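Local coordinates for chemotaxis protein CheX (Desulfovibrio desulfuricans subsp. desulfuricans str. G20, PDB 3HM4) that probably acts in bacterial chemotaxis as a phosphatase of the CheC-like clan, removing phosphate from the phosphorylated response regulator CheY, at residues A10-V14 against A103-L107. Sequence-based numbering, arbitrary orientation.
Sequences AKPFV and ARAAL
The carbonyl oxygen of A103 accepts the backbone N-H of L107 at 2.9 Å (O to N), the helical bond that sets A103 and L107 one turn apart, both against P12 and F13. Two helices, 10-25 and 84-109, pack here in a roughly antiparallel pair beside the six-stranded antiparallel sheet of this CheX-family fold: the short segments run at 144° to each other, with axes 8.4 Å apart. No hydrogen bond crosses between the segments; the contact is made by apolar side chains, in four carbon-carbon approaches. The P12 ring supplies the largest share of the buried surface. Its CB meets the methyl of A106 at 3.6 Å, while CG faces CD2 of L107 at 3.8 Å, the two side chains crossing at about a right angle. The backbones come closest at F13 and A103, their CA atoms 5.1 Å apart, where A103 presents no more than a methyl group. With chi1 at -60°, CG of F13 is anti to the carbonyl carbon, which brings CD1 of the ring 4.0 Å from CB of A103, an oblique approach. F153, on strand 149-155, stacks with that ring, linking the helix pair to the sheet, and M110 touches P12. At the far end of the phenyl ring, CZ reaches the other branch of L107, 3.8 Å from CD1, leaving the leucine fork split between phenylalanine and proline.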
ATOM      1  N   ALA A  10      -4.143 -17.917   8.509  1.00 18.22           N
ATOM      2  CA  ALA A  10      -2.905 -17.697   7.749  1.00 17.31           C
ATOM      3  C   ALA A  10      -2.783 -18.634   6.535  1.00 16.95           C
ATOM      4  O   ALA A  10      -2.254 -18.206   5.510  1.00 14.80           O
ATOM      5  CB  ALA A  10      -1.697 -17.888   8.672  1.00 18.42           C
ATOM      6  N   LYS A  11      -3.333 -19.853   6.585  1.00 18.68           N
ATOM      7  CA  LYS A  11      -3.107 -20.837   5.500  1.00 20.02           C
ATOM      8  C   LYS A  11      -3.431 -20.373   4.069  1.00 19.54           C
ATOM      9  O   LYS A  11      -2.599 -20.529   3.189  1.00 20.46           O
ATOM     10  CB  LYS A  11      -3.806 -22.188   5.796  1.00 23.26           C
ATOM     11  CG  LYS A  11      -3.476 -23.302   4.772  1.00 27.75           C
ATOM     12  N   PRO A  12      -4.620 -19.773   3.838  1.00 18.77           N
ATOM     13  CA  PRO A  12      -4.895 -19.356   2.461  1.00 18.15           C
ATOM     14  C   PRO A  12      -3.895 -18.327   1.907  1.00 17.88           C
ATOM     15  O   PRO A  12      -3.557 -18.364   0.708  1.00 17.25           O
ATOM     16  CB  PRO A  12      -6.337 -18.806   2.525  1.00 20.98           C
ATOM     17  CG  PRO A  12      -6.613 -18.629   3.923  1.00 21.55           C
ATOM     18  CD  PRO A  12      -5.831 -19.662   4.668  1.00 20.51           C
ATOM     19  N   PHE A  13      -3.390 -17.449   2.792  1.00 16.46           N
ATOM     20  CA  PHE A  13      -2.397 -16.466   2.376  1.00 15.93           C
ATOM     21  C   PHE A  13      -1.038 -17.120   2.123  1.00 14.40           C
ATOM     22  O   PHE A  13      -0.372 -16.812   1.129  1.00 15.22           O
ATOM     23  CB  PHE A  13      -2.239 -15.376   3.449  1.00 15.56           C
ATOM     24  CG  PHE A  13      -3.505 -14.617   3.733  1.00 14.93           C
ATOM     25  CD1 PHE A  13      -3.873 -13.538   2.953  1.00 14.02           C
ATOM     26  CD2 PHE A  13      -4.344 -15.004   4.769  1.00 15.16           C
ATOM     27  CE1 PHE A  13      -5.033 -12.844   3.210  1.00 16.64           C
ATOM     28  CE2 PHE A  13      -5.499 -14.309   5.037  1.00 15.72           C
ATOM     29  CZ  PHE A  13      -5.857 -13.234   4.244  1.00 15.80           C
ATOM     30  N   VAL A  14      -0.667 -18.052   2.997  1.00 15.30           N
ATOM     31  CA  VAL A  14       0.617 -18.751   2.894  1.00 16.32           C
ATOM     32  C   VAL A  14       0.632 -19.647   1.632  1.00 16.34           C
ATOM     33  O   VAL A  14       1.584 -19.594   0.842  1.00 16.66           O
ATOM     34  CB  VAL A  14       0.933 -19.579   4.158  1.00 16.68           C
ATOM     35  CG1 VAL A  14       2.233 -20.393   3.996  1.00 18.52           C
ATOM     36  CG2 VAL A  14       1.046 -18.649   5.380  1.00 18.59           C
ATOM     37  N   ALA A 103      -5.431 -16.051  -2.819  1.00 13.38           N
ATOM     38  CA  ALA A 103      -5.779 -16.050  -1.394  1.00 13.57           C
ATOM     39  C   ALA A 103      -7.279 -15.807  -1.258  1.00 12.96           C
ATOM     40  O   ALA A 103      -7.948 -16.485  -0.459  1.00 14.34           O
ATOM     41  CB  ALA A 103      -4.978 -14.985  -0.635  1.00 14.54           C
ATOM     42  N   ARG A 104      -7.802 -14.854  -2.039  1.00 12.75           N
ATOM     43  CA  ARG A 104      -9.248 -14.574  -1.967  1.00 12.22           C
ATOM     44  C   ARG A 104     -10.097 -15.718  -2.524  1.00 12.91           C
ATOM     45  O   ARG A 104     -11.156 -16.003  -1.966  1.00 14.01           O
ATOM     46  CB  ARG A 104      -9.577 -13.233  -2.618  1.00 11.97           C
ATOM     47  CG  ARG A 104      -8.997 -12.073  -1.842  1.00 12.36           C
ATOM     48  CD  ARG A 104      -9.317 -10.711  -2.411  1.00 12.31           C
ATOM     49  NE  ARG A 104      -8.742 -10.526  -3.737  1.00 13.20           N
ATOM     50  CZ  ARG A 104      -9.367 -10.616  -4.908  1.00 14.42           C
ATOM     51  NH1 ARG A 104     -10.675 -10.807  -4.966  1.00 14.36           N
ATOM     52  NH2 ARG A 104      -8.676 -10.437  -6.033  1.00 15.44           N
ATOM     53  N   ALA A 105      -9.600 -16.425  -3.549  1.00 15.27           N
ATOM     54  CA  ALA A 105     -10.321 -17.609  -4.046  1.00 15.97           C
ATOM     55  C   ALA A 105     -10.385 -18.658  -2.930  1.00 15.67           C
ATOM     56  O   ALA A 105     -11.447 -19.247  -2.683  1.00 17.12           O
ATOM     57  CB  ALA A 105      -9.671 -18.183  -5.297  1.00 17.10           C
ATOM     58  N   ALA A 106      -9.273 -18.879  -2.217  1.00 15.95           N
ATOM     59  CA  ALA A 106      -9.229 -19.834  -1.073  1.00 16.49           C
ATOM     60  C   ALA A 106     -10.164 -19.427   0.072  1.00 15.60           C
ATOM     61  O   ALA A 106     -10.863 -20.251   0.653  1.00 18.10           O
ATOM     62  CB  ALA A 106      -7.806 -20.044  -0.562  1.00 18.07           C
ATOM     63  N   LEU A 107     -10.161 -18.135   0.385  1.00 15.61           N
ATOM     64  CA  LEU A 107     -11.060 -17.610   1.399  1.00 15.51           C
ATOM     65  C   LEU A 107     -12.533 -17.782   0.976  1.00 14.89           C
ATOM     66  O   LEU A 107     -13.368 -18.122   1.828  1.00 16.30           O
ATOM     67  CB  LEU A 107     -10.701 -16.147   1.715  1.00 14.46           C
ATOM     68  CG  LEU A 107      -9.420 -15.956   2.523  1.00 16.53           C
ATOM     69  CD1 LEU A 107      -8.919 -14.516   2.338  1.00 16.84           C
ATOM     70  CD2 LEU A 107      -9.597 -16.315   4.000  1.00 20.66           C
TER